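PDB 3G5S: methylenetetrahydrofolate--tRNA-(uracil-5-)-methyltransferase TrmFO, which catalyses folate- and FAD-dependent methylation of uridine 54 in tRNA to 5-methyluridine, using methylenetetrahydrofolate as carbon donor and NADH or NADPH as reductant. Local coordinates for residues K64-A69 and A395-V400; Q201-A206 and E228-G233; V224-L229 and F239-P244; A347-L352 and G376-Y381. All coordinates share one frame; numbering follows the deposited sequence.

Contact 1. Residues K64-A69 and A395-V400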
# COMPACT_ATOMS: atom_id res chain seq x y z
N LYS A 64 -3.12 -11.24 0.81
CA LYS A 64 -2.41 -11.08 2.07
C LYS A 64 -1.95 -12.43 2.61
O LYS A 64 -0.91 -12.52 3.27
CB LYS A 64 -3.28 -10.33 3.08
CG LYS A 64 -3.39 -8.82 2.79
CD LYS A 64 -4.29 -8.11 3.79
CE LYS A 64 -4.40 -6.62 3.48
NZ LYS A 64 -3.26 -5.83 4.00
N GLY A 65 -2.72 -13.48 2.34
CA GLY A 65 -2.32 -14.82 2.72
C GLY A 65 -1.04 -15.25 2.02
O GLY A 65 -0.17 -15.88 2.62
N LEU A 66 -0.92 -14.93 0.74
CA LEU A 66 0.33 -15.20 0.04
C LEU A 66 1.48 -14.41 0.66
O LEU A 66 2.56 -14.95 0.90
CB LEU A 66 0.21 -14.88 -1.45
CG LEU A 66 1.51 -14.97 -2.25
CD1 LEU A 66 2.19 -16.32 -2.10
CD2 LEU A 66 1.27 -14.64 -3.72
N LEU A 67 1.27 -13.13 0.93
CA LEU A 67 2.34 -12.32 1.50
C LEU A 67 2.76 -12.85 2.88
O LEU A 67 3.95 -12.86 3.21
CB LEU A 67 1.91 -10.85 1.57
CG LEU A 67 3.00 -9.85 2.00
CD1 LEU A 67 4.23 -9.93 1.12
CD2 LEU A 67 2.44 -8.45 1.98
N GLN A 68 1.79 -13.31 3.68
CA GLN A 68 2.10 -13.94 4.96
C GLN A 68 3.01 -15.15 4.77
O GLN A 68 3.99 -15.32 5.48
CB GLN A 68 0.82 -14.37 5.68
CG GLN A 68 0.01 -13.19 6.20
CD GLN A 68 -1.41 -13.57 6.58
OE1 GLN A 68 -1.78 -14.74 6.60
NE2 GLN A 68 -2.22 -12.56 6.88
N ALA A 69 2.65 -16.00 3.81
CA ALA A 69 3.44 -17.20 3.54
C ALA A 69 4.84 -16.87 3.06
O ALA A 69 5.82 -17.51 3.46
CB ALA A 69 2.71 -18.10 2.54
N ALA A 395 -1.55 -5.12 -0.57
CA ALA A 395 -1.45 -6.37 -1.32
C ALA A 395 -2.80 -6.76 -1.94
O ALA A 395 -3.82 -6.74 -1.26
CB ALA A 395 -0.97 -7.48 -0.42
N ASN A 396 -2.78 -7.12 -3.21
CA ASN A 396 -3.97 -7.55 -3.92
C ASN A 396 -3.55 -8.33 -5.16
O ASN A 396 -2.41 -8.21 -5.62
CB ASN A 396 -4.88 -6.37 -4.28
CG ASN A 396 -4.24 -5.44 -5.29
OD1 ASN A 396 -3.56 -4.47 -4.93
ND2 ASN A 396 -4.42 -5.75 -6.57
N TRP A 397 -4.48 -9.11 -5.71
CA TRP A 397 -4.15 -9.98 -6.83
C TRP A 397 -3.88 -9.25 -8.14
O TRP A 397 -3.33 -9.84 -9.06
CB TRP A 397 -5.23 -11.04 -7.02
CG TRP A 397 -5.30 -12.04 -5.92
CD1 TRP A 397 -6.37 -12.31 -5.12
CD2 TRP A 397 -4.26 -12.95 -5.51
NE1 TRP A 397 -6.07 -13.32 -4.24
CE2 TRP A 397 -4.78 -13.73 -4.46
CE3 TRP A 397 -2.94 -13.17 -5.93
CZ2 TRP A 397 -4.02 -14.72 -3.82
CZ3 TRP A 397 -2.19 -14.16 -5.30
CH2 TRP A 397 -2.74 -14.92 -4.26
N GLY A 398 -4.26 -7.97 -8.24
CA GLY A 398 -3.94 -7.21 -9.44
C GLY A 398 -2.45 -6.94 -9.64
O GLY A 398 -2.03 -6.59 -10.74
N LEU A 399 -1.66 -7.12 -8.58
CA LEU A 399 -0.24 -6.79 -8.60
C LEU A 399 0.63 -7.84 -9.29
O LEU A 399 1.77 -7.55 -9.64
CB LEU A 399 0.27 -6.62 -7.17
CG LEU A 399 -0.33 -5.45 -6.40
CD1 LEU A 399 0.12 -5.50 -4.97
CD2 LEU A 399 -0.00 -4.11 -7.04
N VAL A 400 0.11 -9.05 -9.45
CA VAL A 400 0.88 -10.15 -10.04
C VAL A 400 0.28 -10.52 -11.40
O VAL A 400 -0.85 -10.14 -11.70
CB VAL A 400 0.93 -11.39 -9.11
CG1 VAL A 400 1.58 -11.03 -7.77
CG2 VAL A 400 -0.46 -11.99 -8.91

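Contact 2. Residues Q201-A206 and E228-G233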
# COMPACT_ATOMS: atom_id res chain seq x y z
N GLN A 201 -28.57 9.11 -5.34
CA GLN A 201 -29.38 8.76 -4.18
C GLN A 201 -28.69 7.71 -3.30
O GLN A 201 -28.71 7.80 -2.08
CB GLN A 201 -30.76 8.26 -4.62
CG GLN A 201 -31.70 9.35 -5.07
CD GLN A 201 -31.99 10.35 -3.96
OE1 GLN A 201 -32.25 9.98 -2.82
NE2 GLN A 201 -31.93 11.64 -4.30
N ALA A 202 -28.09 6.71 -3.93
CA ALA A 202 -27.40 5.67 -3.18
C ALA A 202 -26.22 6.24 -2.40
O ALA A 202 -25.93 5.79 -1.28
CB ALA A 202 -26.94 4.56 -4.11
N LEU A 203 -25.53 7.22 -2.97
CA LEU A 203 -24.41 7.86 -2.29
C LEU A 203 -24.86 8.59 -1.03
O LEU A 203 -24.14 8.62 -0.03
CB LEU A 203 -23.70 8.84 -3.22
CG LEU A 203 -22.68 8.25 -4.19
CD1 LEU A 203 -22.22 9.32 -5.17
CD2 LEU A 203 -21.49 7.66 -3.44
N LEU A 204 -26.04 9.19 -1.08
CA LEU A 204 -26.53 9.97 0.05
C LEU A 204 -26.64 9.11 1.31
O LEU A 204 -26.36 9.58 2.42
CB LEU A 204 -27.89 10.60 -0.27
CG LEU A 204 -27.91 11.67 -1.36
CD1 LEU A 204 -29.33 12.18 -1.58
CD2 LEU A 204 -26.98 12.82 -1.02
N GLU A 205 -27.02 7.85 1.14
CA GLU A 205 -27.35 6.99 2.27
C GLU A 205 -26.28 5.97 2.64
O GLU A 205 -26.35 5.34 3.70
CB GLU A 205 -28.67 6.26 2.00
CG GLU A 205 -29.87 7.18 1.83
CD GLU A 205 -31.13 6.42 1.47
OE1 GLU A 205 -31.02 5.24 1.06
OE2 GLU A 205 -32.23 6.99 1.60
N ALA A 206 -25.29 5.81 1.77
CA ALA A 206 -24.27 4.78 1.97
C ALA A 206 -23.51 4.95 3.29
O ALA A 206 -23.21 6.06 3.71
CB ALA A 206 -23.30 4.78 0.80
N GLU A 228 -19.67 13.00 0.12
CA GLU A 228 -19.96 14.32 0.67
C GLU A 228 -20.33 15.31 -0.44
O GLU A 228 -21.21 16.14 -0.25
CB GLU A 228 -18.78 14.83 1.50
CG GLU A 228 -19.06 16.12 2.26
CD GLU A 228 -20.24 16.02 3.23
OE1 GLU A 228 -20.54 14.90 3.69
OE2 GLU A 228 -20.86 17.06 3.53
N LEU A 229 -19.67 15.22 -1.60
CA LEU A 229 -20.10 16.00 -2.75
C LEU A 229 -21.57 15.73 -3.07
O LEU A 229 -22.33 16.65 -3.35
CB LEU A 229 -19.23 15.71 -3.98
CG LEU A 229 -17.78 16.20 -3.95
CD1 LEU A 229 -17.04 15.73 -5.18
CD2 LEU A 229 -17.72 17.72 -3.82
N ALA A 230 -21.97 14.47 -3.02
CA ALA A 230 -23.35 14.11 -3.25
C ALA A 230 -24.28 14.83 -2.29
O ALA A 230 -25.33 15.35 -2.69
CB ALA A 230 -23.54 12.61 -3.13
N ARG A 231 -23.90 14.87 -1.01
CA ARG A 231 -24.74 15.49 0.00
C ARG A 231 -24.82 17.00 -0.18
O ARG A 231 -25.78 17.63 0.27
CB ARG A 231 -24.25 15.13 1.41
CG ARG A 231 -24.58 13.70 1.81
CD ARG A 231 -24.32 13.42 3.29
NE ARG A 231 -24.66 12.05 3.64
CZ ARG A 231 -24.39 11.47 4.81
NH1 ARG A 231 -23.77 12.16 5.76
NH2 ARG A 231 -24.75 10.21 5.02
N ARG A 232 -23.84 17.59 -0.85
CA ARG A 232 -23.82 19.03 -1.04
C ARG A 232 -24.69 19.47 -2.23
O ARG A 232 -24.86 20.66 -2.47
CB ARG A 232 -22.37 19.53 -1.09
CG ARG A 232 -21.67 19.26 0.26
CD ARG A 232 -20.20 19.67 0.38
NE ARG A 232 -19.66 19.23 1.67
CZ ARG A 232 -18.45 19.52 2.13
NH1 ARG A 232 -17.62 20.27 1.41
NH2 ARG A 232 -18.07 19.06 3.31
N GLY A 233 -25.28 18.50 -2.93
CA GLY A 233 -26.28 18.80 -3.94
C GLY A 233 -26.25 17.94 -5.19
O GLY A 233 -25.20 17.43 -5.58

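Contact 3. Residues V224-L229 and F239-P244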
# COMPACT_ATOMS: atom_id res chain seq x y z
N VAL A 224 -12.70 16.76 -1.30
CA VAL A 224 -13.96 16.37 -0.67
C VAL A 224 -14.37 14.97 -1.13
O VAL A 224 -14.40 14.70 -2.32
CB VAL A 224 -15.09 17.37 -1.02
CG1 VAL A 224 -16.37 17.01 -0.29
CG2 VAL A 224 -14.66 18.79 -0.70
N PRO A 225 -14.69 14.08 -0.18
CA PRO A 225 -15.11 12.72 -0.54
C PRO A 225 -16.34 12.77 -1.45
O PRO A 225 -17.19 13.64 -1.27
CB PRO A 225 -15.48 12.10 0.81
CG PRO A 225 -14.77 12.93 1.83
CD PRO A 225 -14.71 14.31 1.28
N VAL A 226 -16.44 11.85 -2.41
CA VAL A 226 -17.55 11.89 -3.36
C VAL A 226 -18.91 11.78 -2.68
O VAL A 226 -19.88 12.37 -3.14
CB VAL A 226 -17.46 10.81 -4.46
CG1 VAL A 226 -16.38 11.16 -5.45
CG2 VAL A 226 -17.24 9.43 -3.87
N GLU A 227 -18.98 11.01 -1.60
CA GLU A 227 -20.24 10.86 -0.89
C GLU A 227 -20.65 12.18 -0.24
O GLU A 227 -21.84 12.45 -0.07
CB GLU A 227 -20.17 9.72 0.13
CG GLU A 227 -19.16 9.91 1.25
CD GLU A 227 -17.78 9.37 0.93
OE1 GLU A 227 -17.46 9.17 -0.27
OE2 GLU A 227 -17.00 9.16 1.88
N GLU A 228 -19.67 13.00 0.12
CA GLU A 228 -19.96 14.32 0.67
C GLU A 228 -20.33 15.31 -0.44
O GLU A 228 -21.21 16.14 -0.25
CB GLU A 228 -18.78 14.83 1.50
CG GLU A 228 -19.06 16.12 2.26
CD GLU A 228 -20.24 16.02 3.23
OE1 GLU A 228 -20.54 14.90 3.69
OE2 GLU A 228 -20.86 17.06 3.53
N LEU A 229 -19.67 15.22 -1.60
CA LEU A 229 -20.10 16.00 -2.75
C LEU A 229 -21.57 15.73 -3.07
O LEU A 229 -22.33 16.65 -3.35
CB LEU A 229 -19.23 15.71 -3.98
CG LEU A 229 -17.78 16.20 -3.95
CD1 LEU A 229 -17.04 15.73 -5.18
CD2 LEU A 229 -17.72 17.72 -3.82
N PHE A 239 -20.83 18.72 -11.95
CA PHE A 239 -19.82 19.74 -12.17
C PHE A 239 -18.43 19.18 -11.99
O PHE A 239 -17.47 19.72 -12.54
CB PHE A 239 -19.99 20.89 -11.18
CG PHE A 239 -21.07 21.88 -11.53
CD1 PHE A 239 -20.99 22.63 -12.70
CD2 PHE A 239 -22.14 22.08 -10.69
CE1 PHE A 239 -21.96 23.55 -13.02
CE2 PHE A 239 -23.13 23.01 -11.01
CZ PHE A 239 -23.04 23.74 -12.18
N GLY A 240 -18.33 18.10 -11.21
CA GLY A 240 -17.06 17.53 -10.77
C GLY A 240 -16.66 16.27 -11.51
O GLY A 240 -16.55 16.28 -12.73
N PRO A 241 -16.45 15.16 -10.78
CA PRO A 241 -15.78 14.01 -11.39
C PRO A 241 -16.64 13.28 -12.41
O PRO A 241 -16.10 12.48 -13.16
CB PRO A 241 -15.49 13.11 -10.19
CG PRO A 241 -16.54 13.48 -9.20
CD PRO A 241 -16.67 14.96 -9.34
N MSE A 242 -17.94 13.55 -12.45
CA MSE A 242 -18.82 12.88 -13.39
C MSE A 242 -19.17 13.76 -14.59
O MSE A 242 -20.02 13.40 -15.40
CB MSE A 242 -20.08 12.35 -12.68
CG MSE A 242 -19.75 11.36 -11.55
SE MSE A 242 -21.29 10.57 -10.69
CE MSE A 242 -21.88 9.44 -12.15
N LYS A 243 -18.50 14.89 -14.72
CA LYS A 243 -18.78 15.80 -15.84
C LYS A 243 -18.45 15.16 -17.19
O LYS A 243 -17.47 14.44 -17.32
CB LYS A 243 -18.00 17.10 -15.67
CG LYS A 243 -16.51 16.98 -15.85
CD LYS A 243 -15.82 18.27 -15.42
CE LYS A 243 -14.32 18.17 -15.56
NZ LYS A 243 -13.65 19.42 -15.11
N PRO A 244 -19.29 15.42 -18.21
CA PRO A 244 -19.08 14.84 -19.53
C PRO A 244 -18.37 15.77 -20.51
O PRO A 244 -18.32 15.48 -21.70
CB PRO A 244 -20.52 14.60 -19.99
CG PRO A 244 -21.25 15.81 -19.46
CD PRO A 244 -20.60 16.08 -18.11

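Contact 4. Residues A347-L352 and G376-Y381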
# COMPACT_ATOMS: atom_id res chain seq x y z
N ALA A 347 5.80 -4.43 7.13
CA ALA A 347 6.85 -5.35 7.53
C ALA A 347 7.61 -5.92 6.33
O ALA A 347 8.83 -6.02 6.35
CB ALA A 347 6.27 -6.47 8.39
N ALA A 348 6.88 -6.28 5.28
CA ALA A 348 7.49 -6.92 4.12
C ALA A 348 8.43 -5.97 3.36
O ALA A 348 9.52 -6.36 2.93
CB ALA A 348 6.42 -7.49 3.20
N THR A 349 8.00 -4.72 3.19
CA THR A 349 8.90 -3.75 2.61
C THR A 349 10.08 -3.46 3.54
O THR A 349 11.18 -3.21 3.06
CB THR A 349 8.17 -2.45 2.17
OG1 THR A 349 7.50 -1.86 3.29
CG2 THR A 349 7.19 -2.74 1.02
N GLY A 350 9.87 -3.51 4.85
CA GLY A 350 10.98 -3.42 5.79
C GLY A 350 12.01 -4.52 5.58
O GLY A 350 13.21 -4.27 5.57
N PHE A 351 11.52 -5.75 5.39
CA PHE A 351 12.41 -6.85 5.07
C PHE A 351 13.28 -6.53 3.85
O PHE A 351 14.50 -6.70 3.88
CB PHE A 351 11.60 -8.14 4.84
CG PHE A 351 12.36 -9.19 4.09
CD1 PHE A 351 13.36 -9.93 4.70
CD2 PHE A 351 12.08 -9.43 2.75
CE1 PHE A 351 14.08 -10.89 4.00
CE2 PHE A 351 12.79 -10.39 2.04
CZ PHE A 351 13.79 -11.12 2.67
N LEU A 352 12.65 -6.07 2.77
CA LEU A 352 13.40 -5.84 1.54
C LEU A 352 14.39 -4.69 1.67
O LEU A 352 15.53 -4.77 1.22
CB LEU A 352 12.47 -5.64 0.34
CG LEU A 352 13.19 -5.48 -1.00
CD1 LEU A 352 14.06 -6.68 -1.36
CD2 LEU A 352 12.21 -5.19 -2.11
N GLY A 376 7.12 -8.99 -4.52
CA GLY A 376 7.65 -8.51 -5.78
C GLY A 376 6.65 -7.67 -6.55
O GLY A 376 6.98 -6.62 -7.09
N GLY A 377 5.41 -8.14 -6.62
CA GLY A 377 4.39 -7.36 -7.29
C GLY A 377 4.19 -6.02 -6.62
O GLY A 377 4.02 -5.00 -7.29
N LEU A 378 4.21 -6.00 -5.29
CA LEU A 378 4.00 -4.77 -4.56
C LEU A 378 5.12 -3.74 -4.82
O LEU A 378 4.84 -2.59 -5.16
CB LEU A 378 3.90 -5.09 -3.08
CG LEU A 378 3.58 -3.92 -2.16
CD1 LEU A 378 2.27 -3.24 -2.51
CD2 LEU A 378 3.57 -4.42 -0.73
N VAL A 379 6.38 -4.16 -4.69
CA VAL A 379 7.46 -3.19 -4.85
C VAL A 379 7.65 -2.78 -6.30
O VAL A 379 8.06 -1.65 -6.59
CB VAL A 379 8.78 -3.64 -4.19
CG1 VAL A 379 8.56 -3.84 -2.70
CG2 VAL A 379 9.36 -4.89 -4.86
N ARG A 380 7.34 -3.68 -7.23
CA ARG A 380 7.44 -3.33 -8.63
C ARG A 380 6.34 -2.32 -9.01
O ARG A 380 6.57 -1.43 -9.83
CB ARG A 380 7.53 -4.58 -9.52
CG ARG A 380 8.83 -5.34 -9.27
CD ARG A 380 8.93 -6.67 -10.01
NE ARG A 380 10.11 -7.41 -9.56
CZ ARG A 380 11.34 -7.24 -10.04
NH1 ARG A 380 11.56 -6.37 -11.02
NH2 ARG A 380 12.35 -7.95 -9.55
N TYR A 381 5.17 -2.43 -8.38
CA TYR A 381 4.12 -1.42 -8.52
C TYR A 381 4.59 -0.06 -7.98
O TYR A 381 4.43 0.97 -8.64
CB TYR A 381 2.82 -1.87 -7.83
CG TYR A 381 1.70 -0.85 -7.93
CD1 TYR A 381 0.79 -0.89 -8.98
CD2 TYR A 381 1.56 0.15 -6.98
CE1 TYR A 381 -0.23 0.03 -9.08
CE2 TYR A 381 0.54 1.10 -7.08
CZ TYR A 381 -0.36 1.02 -8.13
OH TYR A 381 -1.40 1.93 -8.27

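Contact 1. Residues K64-A69 and A395-V400
Lys-64 and Ala-395 meet at one acceptor, OE2 of Glu-345, which takes a salt bridge from Lys-64 NZ and a hydrogen bond from the backbone N of Ala-395. Beneath this shared grip the two residues touch through carbon alone: the lysine runs straight from CB to CE, and its CG lies 4.2 Å from Ala-395 CB. The same methyl group is approached from the next turn by Leu-67, whose CD2 stands 4.3 Å from Ala-395 CB.

Leu-66 makes the second apolar patch. With its CG trans to the backbone N (chi1 173°), it sends CD2 to within 3.8 Å of CZ3 on the six-membered ring of Trp-397, approaching obliquely. The pyrrole side of that indole is tied down by a hydrogen bond from NE1 to the backbone O of Thr-61, while Met-374, from helix 374-384, touches both Leu-66 and Trp-397.

The contact thus illustrates a division of labour: apolar surfaces join helix 63-74 to a loop far along the chain, and the polar ends find partners beside them. Pairing with Glu-345 would be expected to offset the charge of Lys-64, whose side chain comes to about 5 Å from the FAD.

Contact 2. Residues Q201-A206 and E228-G233
Leu-203 and Ala-230 make the tight part of this contact, their CB atoms 3.8 Å apart where two helix ends come side by side. Leu-204 closes over the same alanine: its CD2 lies 3.5 Å from Ala-230 O and 4.0 Å from Ala-230 CB, and the same methyl rests against CG of Arg-231. A residue as small as Ala-230 is consistent with the close backbones; the CA atoms of Leu-204 and Arg-231 are 5.8 Å apart.

The outer side is polar and more open. Here the exposed Arg-231, extended from CG to NE, reaches along the end of the opposite helix with its guanidinium and holds a single oxygen with two nitrogens: NE donates to Leu-204 O over 3.2 Å, and NH2 donates to the same Leu-204 O over 3.1 Å. NE and NH2 form a side-on grip, with N-H...O angles of 149° and 152°, and the acceptor lies practically in the guanidinium plane. It is a worked case of an arginine serving a helix C-terminus, where carbonyl oxygens would be expected to favour positive charge. Arg-208 adds a second cation there, bonding to Leu-203 O and Ala-206 O.

In the fold, the pair joins the last turns of helices 193-205 and 226-231. Leu-289 of helix 283-290 and Leu-237 of helix 236-239 both pack on Leu-203, closing the buried side.

Contact 3. Residues V224-L229 and F239-P244
Pro-241 meets two side chains one helical turn apart, Val-226 and Leu-229, with the CG-CD edge of its ring, and these alone make the contact between the two segments. Leu-229 comes to the CD corner, with its CD1 4.2 Å from Pro-241 CD; its extended second torsion (chi2 175°) carries that methyl out from the helix. Val-226 meets the neighbouring corner through CG1, at 4.4 Å from Pro-241 CG. The touch is light, burying 74 Å² in all, and the backbones stay well apart, with 8.5 Å between the CA atoms of Val-226 and Pro-241.

Both partners are held in shape by local bonds. The helix starts right after Pro-225, at the N-cap, whose O receives the amide N of Leu-229 at 3.0 Å. On the other side Pro-241 is the second residue of a type I turn from Gly-240 to Lys-243, closed by Lys-243 N bonding to Gly-240 O over 3.1 Å; a proline ring suits the backbone angles wanted there. Leu-237 of helix 236-239 touches both Leu-229 and the selenomethionine Met-242, whose side chain also reaches Tyr-196 and Phe-199 of helix 193-205.

An i, i+3 pair on one helix face meeting a proline ring is a simple example of local apolar packing. Here it packs the type I turn after helix 236-239 against helix 226-231, near the glutathione pocket but without reaching the ligand: the side chain of Val-226 is about 7 Å from it.

Contact 4. Residues A347-L352 and G376-Y381
Val-379, Thr-349 and Leu-352 bury the most surface here, and the valine lies at the centre, in contact with the other two. Its CG1 lies 3.9 Å from Leu-352 CD2 and 4.1 Å from Thr-349 CG2, touching residues from adjacent turns of helix 343-361. Leu-352 also reaches the second branch, with CD2 4.0 Å from Val-379 CG2, so one leucine methyl faces both methyls of the valine. CG of Leu-352 is trans to the backbone N (chi1 -176°), which extends the side chain toward the other helix. Leu-378 adds a lighter touch, CD2 to Thr-349 CG2 at 4.4 Å.

Thr-349 is two-sided. Its methyl, CG2, meets Val-379, the two side chains running past each other in opposite directions, while its hydroxyl turns to main-chain atoms: OG1 accepts from Gly-335 N and is also hydrogen-bonded to Glu-345 O and Ser-346 O, which must share its one proton. This buried polar atom is therefore satisfied without drawing on helix 374-384, and the surface between the helices remains apolar. Such a split role for a buried threonine is a good example of how helix packing and polar bonding can share one residue.

The two helical segments cross steeply, at -79°, with axes 10.9 Å apart at closest approach. Helix 63-74 touches the same stretch of helix 343-361 through Met-71, which meets Ala-348 and Phe-351. Helix 11-22 packs on Phe-351, and Gly-335 follows strand 331-333 at the edge of the parallel sheet.

How the contacts relate
The four contacts form two pairs. Contacts 1 and 4 lie 11 Å apart by their centres and touch: Leu-67 CD1 is 3.9 Å from Ala-348 CB, and Leu-399 CD2 is 3.7 Å from Tyr-381 CB. Together they join helices 63-74, 343-361 and 374-384 and the loop 395-400; the side chains of Lys-64 and Thr-349 stand about 5 Å and 7 Å from the FAD. Contacts 2 and 3 share Glu-228 and Leu-229 on helix 226-231, with centres 10 Å apart; the side chains of Leu-203 and Val-226 are about 13 Å and 7 Å from the glutathione. The centres of contacts 1 and 2 are 33 Å apart, although along the chain contacts 2, 3 and 4 all fall between the segments of contact 1.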